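Putative uncharacterized protein smu.1377c (Streptococcus mutans, PDB 3L7V) is of unknown function but probably takes part in tRNA modification and may bind double-stranded RNA through its YrdC-like domain. Local coordinates at residues 37-40 / 45-48; 59-62 / 67-70; 198-203 / 212-217. All coordinates share one frame; numbering follows the deposited sequence.

Contact 1 (37-40 / 45-48); sequences KHIH and LSQE. With SO4 (sulfate ion), chain D.
I39 of the edge strand meets the carboxylate of E48 and the hydroxyl of S46 at the start of helix 47-54, and these three residues bury most of the surface between the segments. Two branches of the isoleucine do the touching. CG2 lies 4.0 Å from E48 OE1, while CD1, further out, comes within 4.0 Å of S46 OG and 4.1 Å of E48 OE1. CG1 of I39 sits between its own N and C (chi1 52°), a placing that leaves CG2 beside the backbone N and sends CD1 on to the serine. E48 reaches across with CG opposite its backbone N (chi1 -167°) and an extended chain beyond it, and crosses the isoleucine at a slant. No hydrogen bond joins the two segments, and the CA atoms of I39 and E48 stay 9.4 Å apart, so the contact is made by side-chain ends at the protein surface.

S46 has a second task: from the N-cap position its OG accepts a hydrogen bond from G49 N, and I39 CD1 touches this same oxygen. K37, on the same side of the strand as I39, brings NZ to 6.4 Å from E48 OE2, too far for a salt bridge, though the opposite charges may attract weakly. At the other end, H40 gives ND1-H to sulfate O1 at 3.0 Å, a bent bond of 141° with the sulfur in the plane of the ring, at its edge; D218 N and D219 N also hold this ion. The strand itself pairs in parallel with strand 213-216, on which I39 also packs through I215. The whole is a strand-loop-helix connection with a serine N-cap, the helix lying against one face of the sheet beside its edge strand.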
ATOM      1  N   LYS A  37      13.550   4.987 -20.058  1.00 20.75           N
ATOM      2  CA  LYS A  37      13.865   6.337 -19.591  1.00 22.50           C
ATOM      3  C   LYS A  37      13.944   6.431 -18.049  1.00 24.27           C
ATOM      4  O   LYS A  37      13.083   5.911 -17.342  1.00 19.84           O
ATOM      5  CB  LYS A  37      12.817   7.324 -20.140  1.00 19.17           C
ATOM      6  CG  LYS A  37      12.966   8.749 -19.632  1.00 22.94           C
ATOM      7  CD  LYS A  37      14.300   9.331 -20.045  1.00 27.81           C
ATOM      8  CE  LYS A  37      14.433  10.786 -19.599  1.00 31.90           C
ATOM      9  NZ  LYS A  37      15.756  11.351 -19.970  1.00 29.97           N
ATOM     10  N   HIS A  38      14.994   7.078 -17.545  1.00 25.77           N
ATOM     11  CA  HIS A  38      15.168   7.314 -16.109  1.00 25.14           C
ATOM     12  C   HIS A  38      15.163   8.815 -15.851  1.00 26.75           C
ATOM     13  O   HIS A  38      15.804   9.570 -16.595  1.00 25.32           O
ATOM     14  CB  HIS A  38      16.511   6.758 -15.605  1.00 25.38           C
ATOM     15  CG  HIS A  38      16.593   5.264 -15.567  1.00 26.94           C
ATOM     16  ND1 HIS A  38      17.191   4.582 -14.529  1.00 27.56           N
ATOM     17  CD2 HIS A  38      16.174   4.320 -16.445  1.00 27.89           C
ATOM     18  CE1 HIS A  38      17.131   3.283 -14.765  1.00 26.50           C
ATOM     19  NE2 HIS A  38      16.515   3.097 -15.920  1.00 25.84           N
ATOM     20  N   ILE A  39      14.462   9.236 -14.796  1.00 21.64           N
ATOM     21  CA  ILE A  39      14.447  10.634 -14.348  1.00 23.45           C
ATOM     22  C   ILE A  39      14.676  10.745 -12.830  1.00 26.51           C
ATOM     23  O   ILE A  39      14.508   9.771 -12.101  1.00 25.56           O
ATOM     24  CB  ILE A  39      13.108  11.345 -14.683  1.00 28.48           C
ATOM     25  CG1 ILE A  39      11.915  10.533 -14.171  1.00 32.67           C
ATOM     26  CG2 ILE A  39      12.963  11.573 -16.162  1.00 27.53           C
ATOM     27  CD1 ILE A  39      10.595  11.300 -14.204  1.00 29.33           C
ATOM     28  N   HIS A  40      15.040  11.939 -12.364  1.00 28.04           N
ATOM     29  CA  HIS A  40      15.214  12.194 -10.929  1.00 33.78           C
ATOM     30  C   HIS A  40      14.071  13.020 -10.310  1.00 34.39           C
ATOM     31  O   HIS A  40      13.762  14.111 -10.784  1.00 38.11           O
ATOM     32  CB  HIS A  40      16.562  12.876 -10.663  1.00 30.23           C
ATOM     33  CG  HIS A  40      17.736  11.945 -10.731  1.00 42.13           C
ATOM     34  ND1 HIS A  40      18.339  11.419  -9.606  1.00 46.27           N
ATOM     35  CD2 HIS A  40      18.422  11.447 -11.789  1.00 45.22           C
ATOM     36  CE1 HIS A  40      19.344  10.643  -9.968  1.00 43.06           C
ATOM     37  NE2 HIS A  40      19.415  10.640 -11.288  1.00 45.72           N
ATOM     38  N   LEU A  45       5.156  17.035  -7.697  1.00 22.63           N
ATOM     39  CA  LEU A  45       4.413  16.021  -8.447  1.00 26.61           C
ATOM     40  C   LEU A  45       5.069  15.699  -9.809  1.00 29.61           C
ATOM     41  O   LEU A  45       5.385  16.601 -10.576  1.00 25.37           O
ATOM     42  CB  LEU A  45       2.978  16.493  -8.679  1.00 18.69           C
ATOM     43  CG  LEU A  45       2.165  15.712  -9.721  1.00 22.70           C
ATOM     44  CD1 LEU A  45       1.853  14.323  -9.230  1.00 25.19           C
ATOM     45  CD2 LEU A  45       0.872  16.442 -10.053  1.00 26.70           C
ATOM     46  N   SER A  46       5.260  14.416 -10.100  1.00 26.25           N
ATOM     47  CA  SER A  46       5.790  13.994 -11.406  1.00 26.82           C
ATOM     48  C   SER A  46       4.715  13.964 -12.511  1.00 17.12           C
ATOM     49  O   SER A  46       3.907  13.042 -12.582  1.00 18.15           O
ATOM     50  CB  SER A  46       6.484  12.627 -11.300  1.00 23.68           C
ATOM     51  OG  SER A  46       7.056  12.241 -12.540  1.00 27.42           O
ATOM     52  N   GLN A  47       4.713  14.985 -13.360  1.00 19.06           N
ATOM     53  CA  GLN A  47       3.747  15.095 -14.449  1.00 23.22           C
ATOM     54  C   GLN A  47       3.942  13.976 -15.472  1.00 18.04           C
ATOM     55  O   GLN A  47       2.974  13.452 -16.014  1.00 21.11           O
ATOM     56  CB  GLN A  47       3.874  16.449 -15.148  1.00 29.15           C
ATOM     57  CG  GLN A  47       3.574  17.652 -14.262  1.00 38.53           C
ATOM     58  CD  GLN A  47       2.095  17.802 -13.942  0.50 38.26           C
ATOM     59  OE1 GLN A  47       1.718  18.573 -13.060  0.50 38.18           O
ATOM     60  NE2 GLN A  47       1.250  17.070 -14.662  0.50 35.33           N
ATOM     61  N   GLU A  48       5.196  13.622 -15.725  1.00 14.62           N
ATOM     62  CA  GLU A  48       5.515  12.555 -16.664  1.00 22.57           C
ATOM     63  C   GLU A  48       4.985  11.195 -16.156  1.00 25.17           C
ATOM     64  O   GLU A  48       4.339  10.454 -16.901  1.00 22.16           O
ATOM     65  CB  GLU A  48       7.027  12.522 -16.932  1.00 21.94           C
ATOM     66  CG  GLU A  48       7.448  11.658 -18.122  1.00 21.93           C
ATOM     67  CD  GLU A  48       8.900  11.894 -18.570  1.00 32.75           C
ATOM     68  OE1 GLU A  48       9.613  12.712 -17.949  1.00 38.84           O
ATOM     69  OE2 GLU A  48       9.330  11.258 -19.556  1.00 36.12           O
TER
HETATM   70  S   SO4 D 264      19.633  10.176  -6.359  1.00 51.64           S
HETATM   71  O1  SO4 D 264      18.689  11.253  -6.638  1.00 55.12           O
HETATM   72  O2  SO4 D 264      19.037   8.913  -6.800  1.00 44.76           O
HETATM   73  O3  SO4 D 264      20.882  10.414  -7.084  1.00 58.00           O
HETATM   74  O4  SO4 D 264      19.922  10.140  -4.926  1.00 47.86           O

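Contact 2 (59-62 / 67-70); sequences VIVC and GYII
V59 CG1 packs on I70 CG2 at 3.6 Å, the two side chains slanting across each other at one end of this antiparallel pair. Both methyls stand opposite their backbone N, and I70 CG1 is thereby left beside its own N, where it meets V61 CG2 at 4.1 Å. V61 and I70 form a non-hydrogen-bonded pair with side chains on one face of the sheet; C62 and I69 form the next, hydrogen-bonded pair on the other face. There I69 N to C62 O (2.9 Å) is almost straight at 174°, whereas C62 N to I69 O, equally short, is bent to 143°. CA-H groups of V61 and I70 add weaker contacts to I69 O and I60 O. I69 holds CG1 between its N and C (chi1 58°), which brings that carbon to 3.4 Å from C62 O and alongside C62 CB. The Y68 ring approaches the C62 carbonyl obliquely, CD2 lying 3.8 Å from C62 C, with V61 CG1 a little further off at 4.1 Å; the tyrosine and V61 side chains cross at about a right angle. The chemistry is that of a buried beta hairpin: the C62 and I69 peptides satisfy each other, V61 turns its backbone to strand 213-216, and the Y68 hydroxyl, bonded to D218 OD1 and A217 N, carries a polar link to the start of helix 218-223.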
ATOM      1  N   VAL A  59       2.715   1.505 -16.687  1.00 24.81           N
ATOM      2  CA  VAL A  59       3.448   0.914 -15.559  1.00 22.42           C
ATOM      3  C   VAL A  59       4.736   1.700 -15.285  1.00 24.22           C
ATOM      4  O   VAL A  59       5.552   1.899 -16.198  1.00 23.24           O
ATOM      5  CB  VAL A  59       3.878  -0.550 -15.836  1.00 24.11           C
ATOM      6  CG1 VAL A  59       4.697  -1.086 -14.674  1.00 22.46           C
ATOM      7  CG2 VAL A  59       2.675  -1.453 -16.117  1.00 20.67           C
ATOM      8  N   ILE A  60       4.925   2.129 -14.034  1.00 14.20           N
ATOM      9  CA  ILE A  60       6.144   2.835 -13.636  1.00 15.94           C
ATOM     10  C   ILE A  60       6.818   2.241 -12.393  1.00 20.55           C
ATOM     11  O   ILE A  60       6.210   1.453 -11.667  1.00 16.38           O
ATOM     12  CB  ILE A  60       5.882   4.346 -13.395  1.00 22.57           C
ATOM     13  CG1 ILE A  60       5.109   4.569 -12.091  1.00 19.54           C
ATOM     14  CG2 ILE A  60       5.136   4.977 -14.573  1.00 18.45           C
ATOM     15  CD1 ILE A  60       4.930   6.022 -11.773  1.00 13.44           C
ATOM     16  N   VAL A  61       8.087   2.609 -12.175  1.00 22.03           N
ATOM     17  CA  VAL A  61       8.783   2.319 -10.922  1.00 15.99           C
ATOM     18  C   VAL A  61       8.924   3.629 -10.144  1.00 22.98           C
ATOM     19  O   VAL A  61       9.149   4.675 -10.754  1.00 22.10           O
ATOM     20  CB  VAL A  61      10.161   1.637 -11.149  1.00 30.10           C
ATOM     21  CG1 VAL A  61      11.076   1.867  -9.954  1.00 22.43           C
ATOM     22  CG2 VAL A  61       9.992   0.126 -11.412  1.00 19.92           C
ATOM     23  N   CYS A  62       8.782   3.567  -8.812  1.00 23.53           N
ATOM     24  CA  CYS A  62       8.637   4.756  -7.965  1.00 17.28           C
ATOM     25  C   CYS A  62       9.174   4.539  -6.543  1.00 15.43           C
ATOM     26  O   CYS A  62       8.912   3.500  -5.942  1.00 17.12           O
ATOM     27  CB  CYS A  62       7.149   5.140  -7.907  1.00 25.27           C
ATOM     28  SG  CYS A  62       6.663   6.565  -6.876  1.00 32.78           S
ATOM     29  N   GLY A  67      11.935   1.858   0.097  1.00 13.92           N
ATOM     30  CA  GLY A  67      12.572   1.362  -1.120  1.00 21.56           C
ATOM     31  C   GLY A  67      11.921   1.733  -2.449  1.00 19.21           C
ATOM     32  O   GLY A  67      11.751   2.907  -2.736  1.00 24.84           O
ATOM     33  N   TYR A  68      11.570   0.732  -3.259  1.00 20.56           N
ATOM     34  CA  TYR A  68      10.977   0.936  -4.597  1.00 15.96           C
ATOM     35  C   TYR A  68       9.749   0.047  -4.858  1.00 21.72           C
ATOM     36  O   TYR A  68       9.734  -1.125  -4.470  1.00 15.28           O
ATOM     37  CB  TYR A  68      12.044   0.761  -5.716  1.00  8.23           C
ATOM     38  CG  TYR A  68      13.012   1.934  -5.742  1.00 12.56           C
ATOM     39  CD1 TYR A  68      14.211   1.894  -5.042  1.00 14.68           C
ATOM     40  CD2 TYR A  68      12.688   3.111  -6.416  1.00 12.86           C
ATOM     41  CE1 TYR A  68      15.078   2.988  -5.040  1.00 12.57           C
ATOM     42  CE2 TYR A  68      13.536   4.205  -6.416  1.00  9.71           C
ATOM     43  CZ  TYR A  68      14.733   4.136  -5.730  1.00 11.08           C
ATOM     44  OH  TYR A  68      15.570   5.227  -5.727  1.00 15.91           O
ATOM     45  N   ILE A  69       8.721   0.627  -5.491  1.00 15.43           N
ATOM     46  CA  ILE A  69       7.507  -0.098  -5.875  1.00 18.72           C
ATOM     47  C   ILE A  69       7.219   0.009  -7.376  1.00 23.72           C
ATOM     48  O   ILE A  69       7.601   0.986  -8.027  1.00 23.53           O
ATOM     49  CB  ILE A  69       6.227   0.406  -5.122  1.00 24.68           C
ATOM     50  CG1 ILE A  69       5.990   1.904  -5.377  1.00 17.17           C
ATOM     51  CG2 ILE A  69       6.301   0.087  -3.644  1.00 31.73           C
ATOM     52  CD1 ILE A  69       4.876   2.539  -4.524  1.00 11.97           C
ATOM     53  N   ILE A  70       6.541  -1.009  -7.903  1.00 19.28           N
ATOM     54  CA  ILE A  70       5.917  -0.942  -9.219  1.00 22.76           C
ATOM     55  C   ILE A  70       4.442  -0.503  -9.089  1.00 20.49           C
ATOM     56  O   ILE A  70       3.702  -1.052  -8.278  1.00 25.07           O
ATOM     57  CB  ILE A  70       6.014  -2.309  -9.936  1.00 23.74           C
ATOM     58  CG1 ILE A  70       7.470  -2.788  -9.935  1.00 20.65           C
ATOM     59  CG2 ILE A  70       5.435  -2.219 -11.358  1.00 19.15           C
ATOM     60  CD1 ILE A  70       7.655  -4.269 -10.218  1.00 20.49           C
TER

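Contact 3 (198-203 / 212-217); sequences GKVEGI and DLVIEA
V200 lays its two methyl groups over the side chains of V214 and E216, coming from the short 3-10 turn of residues 200-202 onto strand 213-216. CG2, opposite the valine's backbone N, touches V214 CG1 at 3.7 Å, with the two side chains at a slant. CG1 lies between N and C of its own residue (chi1 69°) and faces the carboxylate carbon, E216 CD, at 3.9 Å. E216 CG is 4.1 Å from each methyl, and the glutamate chain, extended beyond CG, runs at about a right angle across the valine. No hydrogen bond spans the segments.

The turn keeps its shape through G202 N to K199 O (2.8 Å), supplemented by a weak bond from I203 N to V200 O, while V200 N is held by D218 OD1. V214 also touches H38 and V61 of the two flanking strands. E216 OE2 accepts a hydrogen bond from H38 ND1, which probably steadies the carboxylate. Contact across the segments is thus apolar at V214 and merely van der Waals at E216: valine methyls pack on CG and the carboxylate carbon of an acid whose polar end is served by a histidine from the neighbouring strand.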
ATOM      1  N   GLY A 198      17.157  -0.991  -0.926  1.00 34.41           N
ATOM      2  CA  GLY A 198      16.901   0.439  -0.897  1.00 31.81           C
ATOM      3  C   GLY A 198      17.504   1.245  -2.032  1.00 28.54           C
ATOM      4  O   GLY A 198      17.498   2.471  -1.971  1.00 27.83           O
ATOM      5  N   LYS A 199      18.000   0.569  -3.069  1.00 29.85           N
ATOM      6  CA  LYS A 199      18.719   1.236  -4.157  1.00 24.88           C
ATOM      7  C   LYS A 199      18.144   0.877  -5.515  1.00 23.18           C
ATOM      8  O   LYS A 199      17.830  -0.289  -5.770  1.00 22.86           O
ATOM      9  CB  LYS A 199      20.200   0.861  -4.124  1.00 28.44           C
ATOM     10  N   VAL A 200      18.008   1.880  -6.385  1.00 21.14           N
ATOM     11  CA  VAL A 200      17.377   1.696  -7.699  1.00 21.98           C
ATOM     12  C   VAL A 200      18.103   0.704  -8.635  1.00 26.97           C
ATOM     13  O   VAL A 200      17.476   0.069  -9.477  1.00 31.67           O
ATOM     14  CB  VAL A 200      17.131   3.050  -8.415  1.00 34.18           C
ATOM     15  CG1 VAL A 200      18.445   3.690  -8.836  1.00 31.48           C
ATOM     16  CG2 VAL A 200      16.205   2.862  -9.599  1.00 30.40           C
ATOM     17  N   GLU A 201      19.410   0.541  -8.462  1.00 31.09           N
ATOM     18  CA  GLU A 201      20.148  -0.475  -9.215  1.00 38.62           C
ATOM     19  C   GLU A 201      19.891  -1.887  -8.677  1.00 38.44           C
ATOM     20  O   GLU A 201      20.327  -2.870  -9.263  1.00 40.38           O
ATOM     21  CB  GLU A 201      21.651  -0.177  -9.214  1.00 42.64           C
ATOM     22  N   GLY A 202      19.170  -1.985  -7.567  1.00 31.84           N
ATOM     23  CA  GLY A 202      18.784  -3.277  -7.028  1.00 25.43           C
ATOM     24  C   GLY A 202      17.518  -3.894  -7.606  1.00 28.89           C
ATOM     25  O   GLY A 202      17.218  -5.052  -7.326  1.00 29.42           O
ATOM     26  N   ILE A 203      16.777  -3.138  -8.418  1.00 29.04           N
ATOM     27  CA  ILE A 203      15.505  -3.625  -8.953  1.00 20.95           C
ATOM     28  C   ILE A 203      15.667  -4.784  -9.945  1.00 25.72           C
ATOM     29  O   ILE A 203      14.782  -5.644 -10.063  1.00 27.00           O
ATOM     30  CB  ILE A 203      14.665  -2.502  -9.582  1.00 21.31           C
ATOM     31  CG1 ILE A 203      15.382  -1.928 -10.806  1.00 26.32           C
ATOM     32  CG2 ILE A 203      14.355  -1.413  -8.539  1.00 19.04           C
ATOM     33  CD1 ILE A 203      14.491  -1.171 -11.745  1.00 23.76           C
ATOM     34  N   ASP A 212       7.791   1.205 -18.195  1.00 20.17           N
ATOM     35  CA  ASP A 212       7.781   2.374 -19.090  1.00 21.15           C
ATOM     36  C   ASP A 212       8.607   3.581 -18.594  1.00 28.77           C
ATOM     37  O   ASP A 212       9.030   4.405 -19.397  1.00 32.75           O
ATOM     38  CB  ASP A 212       6.347   2.833 -19.403  1.00 15.51           C
ATOM     39  CG  ASP A 212       5.442   1.700 -19.895  1.00 23.68           C
ATOM     40  OD1 ASP A 212       5.912   0.800 -20.627  1.00 27.01           O
ATOM     41  OD2 ASP A 212       4.243   1.710 -19.540  1.00 24.94           O
ATOM     42  N   LEU A 213       8.825   3.684 -17.282  1.00 25.68           N
ATOM     43  CA  LEU A 213       9.611   4.775 -16.687  1.00 22.54           C
ATOM     44  C   LEU A 213      10.124   4.390 -15.289  1.00 26.04           C
ATOM     45  O   LEU A 213       9.434   3.703 -14.537  1.00 26.67           O
ATOM     46  CB  LEU A 213       8.769   6.052 -16.581  1.00 23.42           C
ATOM     47  CG  LEU A 213       9.360   7.321 -15.958  1.00 21.38           C
ATOM     48  CD1 LEU A 213      10.209   8.059 -16.971  1.00 23.77           C
ATOM     49  CD2 LEU A 213       8.256   8.233 -15.443  1.00 16.83           C
ATOM     50  N   VAL A 214      11.331   4.839 -14.952  1.00 23.34           N
ATOM     51  CA  VAL A 214      11.887   4.659 -13.612  1.00 21.93           C
ATOM     52  C   VAL A 214      12.194   6.009 -12.961  1.00 26.29           C
ATOM     53  O   VAL A 214      13.006   6.783 -13.475  1.00 26.02           O
ATOM     54  CB  VAL A 214      13.206   3.838 -13.630  1.00 18.73           C
ATOM     55  CG1 VAL A 214      13.748   3.669 -12.202  1.00 16.83           C
ATOM     56  CG2 VAL A 214      13.005   2.473 -14.316  1.00 16.06           C
ATOM     57  N   ILE A 215      11.554   6.284 -11.825  1.00 19.34           N
ATOM     58  CA  ILE A 215      11.827   7.503 -11.083  1.00 18.38           C
ATOM     59  C   ILE A 215      12.831   7.198  -9.966  1.00 22.81           C
ATOM     60  O   ILE A 215      12.579   6.317  -9.140  1.00 25.44           O
ATOM     61  CB  ILE A 215      10.520   8.094 -10.506  1.00 21.32           C
ATOM     62  CG1 ILE A 215       9.573   8.518 -11.636  1.00 26.12           C
ATOM     63  CG2 ILE A 215      10.805   9.249  -9.574  1.00 17.13           C
ATOM     64  CD1 ILE A 215       8.084   8.608 -11.215  1.00 26.59           C
ATOM     65  N   GLU A 216      13.960   7.919  -9.959  1.00 26.26           N
ATOM     66  CA  GLU A 216      15.066   7.701  -9.006  1.00 26.90           C
ATOM     67  C   GLU A 216      15.108   8.726  -7.859  1.00 23.51           C
ATOM     68  O   GLU A 216      14.823   9.904  -8.079  1.00 21.38           O
ATOM     69  CB  GLU A 216      16.422   7.733  -9.731  1.00 25.24           C
ATOM     70  CG  GLU A 216      16.554   6.735 -10.883  1.00 31.54           C
ATOM     71  CD  GLU A 216      17.986   6.608 -11.418  1.00 34.25           C
ATOM     72  OE1 GLU A 216      18.917   7.219 -10.847  1.00 37.94           O
ATOM     73  OE2 GLU A 216      18.180   5.881 -12.413  1.00 31.27           O
ATOM     74  N   ALA A 217      15.479   8.267  -6.657  1.00 18.59           N
ATOM     75  CA  ALA A 217      15.675   9.121  -5.470  1.00 18.36           C
ATOM     76  C   ALA A 217      16.363   8.374  -4.311  1.00 22.47           C
ATOM     77  O   ALA A 217      15.866   8.383  -3.186  1.00 20.01           O
ATOM     78  CB  ALA A 217      14.347   9.723  -4.991  1.00 17.79           C
TER

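The three contacts meet around strand 213-216, which lies in the sheet between strand 37-40 of contact 1 and strand 59-64 of contact 2. Contacts 2 and 3 have centres 7 Å apart and join through V61 N to L213 O (2.9 Å) and the packing of Y68 CE1 on V200 N (3.4 Å). Contact 1, centred 11 Å from contact 3, reaches it through I39 O to E216 N at 2.9 Å. Contacts 1 and 2 stay about 6 Å apart at their nearest atoms. The sulfate bound by H40, probably from the crystallisation liquor, borders all three: the same ion lies about 4 Å (nearest atoms) from the E216 side chain and about 5 Å from that of Y68.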